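Local coordinates for DCN1-like protein 3 (Homo sapiens, PDB 4GBA), which contributes to cullin neddylation by helping pass NEDD8 from N-terminally acetylated E2 enzymes to cullin–RBX complexes, at residues D21-E26 against C57-K62; R43-A48 against R101-F106. All coordinates share one frame; numbering follows the deposited sequence.

Interaction 1: D21-E26 against C57-K62; sequences DAILEE and CKFTRK
The carbonyl oxygen of Ile23 is gripped from two sources: the N-H of Phe59, 3.0 Å from Phe59 N to Ile23 O and in the carbonyl plane on a lone pair, and the CA-H of Lys58, with Lys58 CA 3.1 Å from the same oxygen. Ile23 N returns a straighter bond to Phe59 O at 2.8 Å (168° at the hydrogen), making Ile23 and Phe59 an antiparallel hydrogen-bonded pair. Ala22 and Thr60 form the adjoining non-hydrogen-bonded pair. Lys58 runs fully extended, its methylenes alongside Leu24 and its CE 4.0 Å from Ala22 CB. Were an alanine here, Ala22 and Leu24 would probably lose this aliphatic cover, and Glu20 the ammonium group of a long, weak ion pair. At the other end Asp21 OD1 makes a salt bridge to Arg61 NH1 at 3.5 Å, the carboxylate and guanidinium planes turned 24° apart, while Arg61 NH2 is held by Glu9. Such a two-stranded ribbon recalls the one that joins paired EF-hand loops. Each strand runs into a helix, 25-34 or 61-71; Ile23 and Phe59 both turn to the sheet face where Phe64 of helix 61-71 packs, and Phe12 of helix 7-13 borders Asp21, Ile23 and Arg61.

Interaction 2: R43-A48 against R101-F106; sequences RVLLLA and RFTFQF
Leu45 and Phe106 both carry CG anti to the backbone N (chi1 175° and -173°), and this rotation turns the leucine's CD1 and the phenylalanine's ring toward each other between helices 42-50 and 93-107. There Leu45 CD1 comes to 3.8 Å from Phe106 CD2, the two side chains crossing obliquely. The same ring reaches past the leucine to Ala48, whose methyl points at the opposing helix and lies 3.6 Å from Phe106 CZ. One ring thus spans two residues almost a helical turn apart, Leu45 at its CD2 corner and Ala48 at its CE1 and CZ end. Phe102, a turn earlier on its helix, meets Ala48 with its far end: CZ is 3.3 Å from the backbone oxygen Ala48 O and 4.0 Å from Ala48 CB. Its ring also meets that of Trp49, the next residue on helix 42-50. Thr103 crosses Leu45 at about a right angle, with OG1 3.7 Å from Leu45 CD1. The threonine hydroxyl is hydrogen-bonded to Leu99 O in its own helix, so its polar need is met there while the leucine methyl packs against it. The axes of the two short segments are 10.7 Å apart and cross at 91°, a nearly perpendicular packing through side chains. Leu128 of helix 119-129 closes over Leu45, and Leu125 and Val129 over Thr103. Val44, Leu45, Ala48 and Phe106 also pack against the modified residue of the bound peptide, so this apolar helix junction forms part of the wall of the pocket by which the DCUN1 (PONY) domain recognises N-terminally acetylated NEDD8 E2 enzymes.

From the N terminus, 21-26 starts interaction 1 and 43-48 starts interaction 2; the chain then reaches 57-62, closing the first loop, and only later 101-106, closing the second. The two loops therefore cross. The first takes in most of helix 25-34 and the whole of helix 42-50; the second encloses strand 59-60 and helices 61-71 and 76-89. Interaction 1 pairs the short strands that lead into helices 25-34 and 61-71, whereas interaction 2 joins helix 42-50 to helix 93-107 nearer the centre of the chain. They meet where Phe59 CE1 lies 4.1 Å from Ala48 CA, and both lend residues to the surface that holds the bound E2 peptide.

Interaction 1: D21-E26 against C57-K62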
loop_
_atom_site.group_PDB
_atom_site.type_symbol
_atom_site.label_atom_id
_atom_site.label_comp_id
_atom_site.label_asym_id
_atom_site.label_seq_id
_atom_site.Cartn_x
_atom_site.Cartn_y
_atom_site.Cartn_z
ATOM N N ASP A 21 -18.761 16.055 0.840
ATOM C CA ASP A 21 -19.502 14.845 1.179
ATOM C C ASP A 21 -18.528 13.676 1.197
ATOM O O ASP A 21 -18.591 12.785 0.347
ATOM C CB ASP A 21 -20.618 14.594 0.162
ATOM C CG ASP A 21 -21.670 13.617 0.668
ATOM O OD1 ASP A 21 -21.846 13.490 1.901
ATOM O OD2 ASP A 21 -22.339 12.990 -0.182
ATOM N N ALA A 22 -17.625 13.696 2.172
ATOM C CA ALA A 22 -16.524 12.751 2.220
ATOM C C ALA A 22 -15.803 12.814 3.554
ATOM O O ALA A 22 -15.903 13.793 4.292
ATOM C CB ALA A 22 -15.531 13.029 1.075
ATOM N N ILE A 23 -15.070 11.754 3.855
ATOM C CA ILE A 23 -14.148 11.776 4.963
ATOM C C ILE A 23 -12.796 12.243 4.442
ATOM O O ILE A 23 -12.225 11.634 3.531
ATOM C CB ILE A 23 -14.049 10.393 5.614
ATOM C CG1 ILE A 23 -15.450 9.948 6.073
ATOM C CG2 ILE A 23 -13.025 10.409 6.759
ATOM C CD1 ILE A 23 -15.501 8.647 6.878
ATOM N N LEU A 24 -12.303 13.349 4.998
ATOM C CA LEU A 24 -10.967 13.836 4.668
ATOM C C LEU A 24 -9.985 13.439 5.772
ATOM O O LEU A 24 -10.243 12.478 6.509
ATOM C CB LEU A 24 -10.987 15.344 4.415
ATOM C CG LEU A 24 -12.042 15.756 3.377
ATOM C CD1 LEU A 24 -12.065 17.258 3.149
ATOM C CD2 LEU A 24 -11.842 15.025 2.054
ATOM N N GLU A 25 -8.867 14.160 5.881
ATOM C CA GLU A 25 -7.779 13.787 6.803
ATOM C C GLU A 25 -8.118 13.895 8.290
ATOM O O GLU A 25 -7.636 13.101 9.086
ATOM C CB GLU A 25 -6.504 14.593 6.510
ATOM C CG GLU A 25 -6.727 16.100 6.408
ATOM C CD GLU A 25 -6.760 16.585 4.959
ATOM O OE1 GLU A 25 -7.400 15.921 4.104
ATOM O OE2 GLU A 25 -6.128 17.623 4.671
ATOM N N GLU A 26 -8.925 14.881 8.666
ATOM C CA GLU A 26 -9.280 15.052 10.070
ATOM C C GLU A 26 -10.169 13.891 10.516
ATOM O O GLU A 26 -9.900 13.257 11.540
ATOM C CB GLU A 26 -9.952 16.409 10.323
ATOM C CG GLU A 26 -9.126 17.617 9.849
ATOM C CD GLU A 26 -9.243 17.876 8.330
ATOM O OE1 GLU A 26 -9.870 17.056 7.607
ATOM O OE2 GLU A 26 -8.715 18.916 7.861
ATOM N N CYS A 57 -6.161 9.092 2.378
ATOM C CA CYS A 57 -6.654 10.004 3.407
ATOM C C CYS A 57 -8.043 10.480 3.085
ATOM O O CYS A 57 -8.476 11.516 3.589
ATOM C CB CYS A 57 -5.736 11.226 3.583
ATOM S SG CYS A 57 -4.032 10.864 4.031
ATOM N N LYS A 58 -8.740 9.739 2.235
ATOM C CA LYS A 58 -10.084 10.131 1.859
ATOM C C LYS A 58 -10.966 8.923 1.565
ATOM O O LYS A 58 -10.547 7.991 0.868
ATOM C CB LYS A 58 -10.029 11.055 0.652
ATOM C CG LYS A 58 -11.393 11.404 0.074
ATOM C CD LYS A 58 -11.267 12.428 -1.056
ATOM C CE LYS A 58 -12.619 12.706 -1.721
ATOM N NZ LYS A 58 -12.621 13.933 -2.582
ATOM N N PHE A 59 -12.171 8.931 2.128
ATOM C CA PHE A 59 -13.231 8.002 1.737
ATOM C C PHE A 59 -14.415 8.855 1.320
ATOM O O PHE A 59 -14.986 9.551 2.156
ATOM C CB PHE A 59 -13.704 7.142 2.910
ATOM C CG PHE A 59 -12.668 6.207 3.464
ATOM C CD1 PHE A 59 -11.779 5.552 2.632
ATOM C CD2 PHE A 59 -12.597 5.972 4.840
ATOM C CE1 PHE A 59 -10.838 4.672 3.146
ATOM C CE2 PHE A 59 -11.655 5.098 5.367
ATOM C CZ PHE A 59 -10.773 4.444 4.511
ATOM N N THR A 60 -14.797 8.818 0.048
ATOM C CA THR A 60 -16.030 9.493 -0.359
ATOM C C THR A 60 -17.220 8.790 0.289
ATOM O O THR A 60 -17.125 7.626 0.693
ATOM C CB THR A 60 -16.229 9.468 -1.893
ATOM O OG1 THR A 60 -16.460 8.121 -2.316
ATOM C CG2 THR A 60 -15.004 10.027 -2.611
ATOM N N ARG A 61 -18.344 9.489 0.384
ATOM C CA ARG A 61 -19.569 8.861 0.869
ATOM C C ARG A 61 -19.814 7.477 0.249
ATOM O O ARG A 61 -20.107 6.528 0.969
ATOM C CB ARG A 61 -20.770 9.766 0.623
ATOM C CG ARG A 61 -22.092 9.093 0.924
ATOM C CD ARG A 61 -23.267 10.046 0.788
ATOM N NE ARG A 61 -24.391 9.599 1.604
ATOM C CZ ARG A 61 -24.676 10.083 2.813
ATOM N NH1 ARG A 61 -23.938 11.054 3.346
ATOM N NH2 ARG A 61 -25.715 9.603 3.483
ATOM N N LYS A 62 -19.687 7.356 -1.073
ATOM C CA LYS A 62 -19.933 6.087 -1.750
ATOM C C LYS A 62 -18.950 4.976 -1.386
ATOM O O LYS A 62 -19.337 3.811 -1.241
ATOM C CB LYS A 62 -19.943 6.261 -3.273
ATOM C CG LYS A 62 -20.394 4.992 -4.000
ATOM C CD LYS A 62 -20.257 5.102 -5.507
ATOM C CE LYS A 62 -20.548 3.763 -6.174
ATOM N NZ LYS A 62 -21.928 3.272 -5.850
#

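Interaction 2: R43-A48 against R101-F106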
loop_
_atom_site.group_PDB
_atom_site.type_symbol
_atom_site.label_atom_id
_atom_site.label_comp_id
_atom_site.label_asym_id
_atom_site.label_seq_id
_atom_site.Cartn_x
_atom_site.Cartn_y
_atom_site.Cartn_z
ATOM N N ARG A 43 -3.728 -3.051 8.368
ATOM C CA ARG A 43 -5.188 -3.156 8.369
ATOM C C ARG A 43 -5.866 -1.966 7.727
ATOM O O ARG A 43 -6.953 -2.100 7.170
ATOM C CB ARG A 43 -5.729 -3.290 9.780
ATOM C CG ARG A 43 -5.664 -4.675 10.331
ATOM C CD ARG A 43 -5.656 -4.592 11.828
ATOM N NE ARG A 43 -5.132 -5.811 12.412
ATOM C CZ ARG A 43 -5.121 -6.049 13.713
ATOM N NH1 ARG A 43 -5.611 -5.130 14.540
ATOM N NH2 ARG A 43 -4.631 -7.200 14.176
ATOM N N VAL A 44 -5.235 -0.798 7.833
ATOM C CA VAL A 44 -5.785 0.422 7.248
ATOM C C VAL A 44 -5.646 0.389 5.727
ATOM O O VAL A 44 -6.568 0.783 5.004
ATOM C CB VAL A 44 -5.145 1.695 7.861
ATOM C CG1 VAL A 44 -5.659 2.946 7.162
ATOM C CG2 VAL A 44 -5.438 1.744 9.377
ATOM N N LEU A 45 -4.502 -0.098 5.246
ATOM C CA LEU A 45 -4.360 -0.402 3.824
ATOM C C LEU A 45 -5.463 -1.402 3.376
ATOM O O LEU A 45 -6.114 -1.196 2.344
ATOM C CB LEU A 45 -2.954 -0.939 3.513
ATOM C CG LEU A 45 -2.693 -1.404 2.074
ATOM C CD1 LEU A 45 -2.649 -0.213 1.088
ATOM C CD2 LEU A 45 -1.413 -2.247 1.993
ATOM N N LEU A 46 -5.698 -2.455 4.161
ATOM C CA LEU A 46 -6.761 -3.431 3.827
ATOM C C LEU A 46 -8.143 -2.781 3.759
ATOM O O LEU A 46 -8.913 -3.045 2.845
ATOM C CB LEU A 46 -6.790 -4.590 4.818
ATOM C CG LEU A 46 -5.553 -5.479 4.859
ATOM C CD1 LEU A 46 -5.795 -6.718 5.734
ATOM C CD2 LEU A 46 -5.178 -5.885 3.460
ATOM N N LEU A 47 -8.440 -1.919 4.724
ATOM C CA LEU A 47 -9.688 -1.165 4.737
ATOM C C LEU A 47 -9.837 -0.326 3.477
ATOM O O LEU A 47 -10.859 -0.405 2.802
ATOM C CB LEU A 47 -9.742 -0.263 5.972
ATOM C CG LEU A 47 -11.033 -0.133 6.775
ATOM C CD1 LEU A 47 -11.757 -1.490 6.925
ATOM C CD2 LEU A 47 -10.743 0.504 8.154
ATOM N N ALA A 48 -8.823 0.484 3.163
ATOM C CA ALA A 48 -8.836 1.313 1.963
ATOM C C ALA A 48 -9.033 0.441 0.715
ATOM O O ALA A 48 -9.757 0.810 -0.206
ATOM C CB ALA A 48 -7.531 2.136 1.851
ATOM N N ARG A 101 -2.132 -4.670 -6.737
ATOM C CA ARG A 101 -2.401 -3.724 -7.825
ATOM C C ARG A 101 -3.049 -2.435 -7.310
ATOM O O ARG A 101 -2.689 -1.338 -7.751
ATOM C CB ARG A 101 -3.268 -4.353 -8.929
ATOM C CG ARG A 101 -2.809 -5.746 -9.363
ATOM C CD ARG A 101 -3.665 -6.337 -10.515
ATOM N NE ARG A 101 -2.901 -6.376 -11.766
ATOM C CZ ARG A 101 -3.028 -7.300 -12.720
ATOM N NH1 ARG A 101 -3.904 -8.295 -12.584
ATOM N NH2 ARG A 101 -2.261 -7.226 -13.812
ATOM N N PHE A 102 -4.017 -2.579 -6.397
ATOM C CA PHE A 102 -4.680 -1.455 -5.732
ATOM C C PHE A 102 -3.674 -0.560 -4.989
ATOM O O PHE A 102 -3.813 0.660 -4.977
ATOM C CB PHE A 102 -5.753 -1.947 -4.728
ATOM C CG PHE A 102 -6.217 -0.871 -3.769
ATOM C CD1 PHE A 102 -7.224 0.019 -4.132
ATOM C CD2 PHE A 102 -5.611 -0.716 -2.525
ATOM C CE1 PHE A 102 -7.635 1.021 -3.269
ATOM C CE2 PHE A 102 -6.020 0.288 -1.659
ATOM C CZ PHE A 102 -7.034 1.156 -2.035
ATOM N N THR A 103 -2.681 -1.171 -4.357
ATOM C CA THR A 103 -1.744 -0.422 -3.520
ATOM C C THR A 103 -0.959 0.624 -4.339
ATOM O O THR A 103 -0.640 1.700 -3.833
ATOM C CB THR A 103 -0.802 -1.372 -2.729
ATOM O OG1 THR A 103 -1.586 -2.215 -1.866
ATOM C CG2 THR A 103 0.211 -0.586 -1.890
ATOM N N PHE A 104 -0.683 0.319 -5.611
ATOM C CA PHE A 104 0.012 1.270 -6.459
ATOM C C PHE A 104 -0.862 2.500 -6.709
ATOM O O PHE A 104 -0.420 3.642 -6.522
ATOM C CB PHE A 104 0.460 0.645 -7.787
ATOM C CG PHE A 104 1.131 1.631 -8.699
ATOM C CD1 PHE A 104 2.503 1.820 -8.655
ATOM C CD2 PHE A 104 0.383 2.423 -9.551
ATOM C CE1 PHE A 104 3.114 2.762 -9.474
ATOM C CE2 PHE A 104 1.003 3.376 -10.366
ATOM C CZ PHE A 104 2.358 3.537 -10.327
ATOM N N GLN A 105 -2.104 2.246 -7.120
ATOM C CA GLN A 105 -3.095 3.284 -7.407
ATOM C C GLN A 105 -3.388 4.155 -6.176
ATOM O O GLN A 105 -3.586 5.374 -6.271
ATOM C CB GLN A 105 -4.398 2.625 -7.899
ATOM C CG GLN A 105 -5.305 3.562 -8.682
ATOM C CD GLN A 105 -4.568 4.261 -9.836
ATOM O OE1 GLN A 105 -3.745 3.650 -10.532
ATOM N NE2 GLN A 105 -4.849 5.553 -10.026
ATOM N N PHE A 106 -3.427 3.498 -5.022
ATOM C CA PHE A 106 -3.661 4.144 -3.742
ATOM C C PHE A 106 -2.538 5.142 -3.433
ATOM O O PHE A 106 -2.801 6.311 -3.147
ATOM C CB PHE A 106 -3.768 3.066 -2.656
ATOM C CG PHE A 106 -4.178 3.588 -1.294
ATOM C CD1 PHE A 106 -5.351 4.315 -1.131
ATOM C CD2 PHE A 106 -3.410 3.302 -0.169
ATOM C CE1 PHE A 106 -5.731 4.776 0.130
ATOM C CE2 PHE A 106 -3.783 3.757 1.091
ATOM C CZ PHE A 106 -4.944 4.495 1.238
#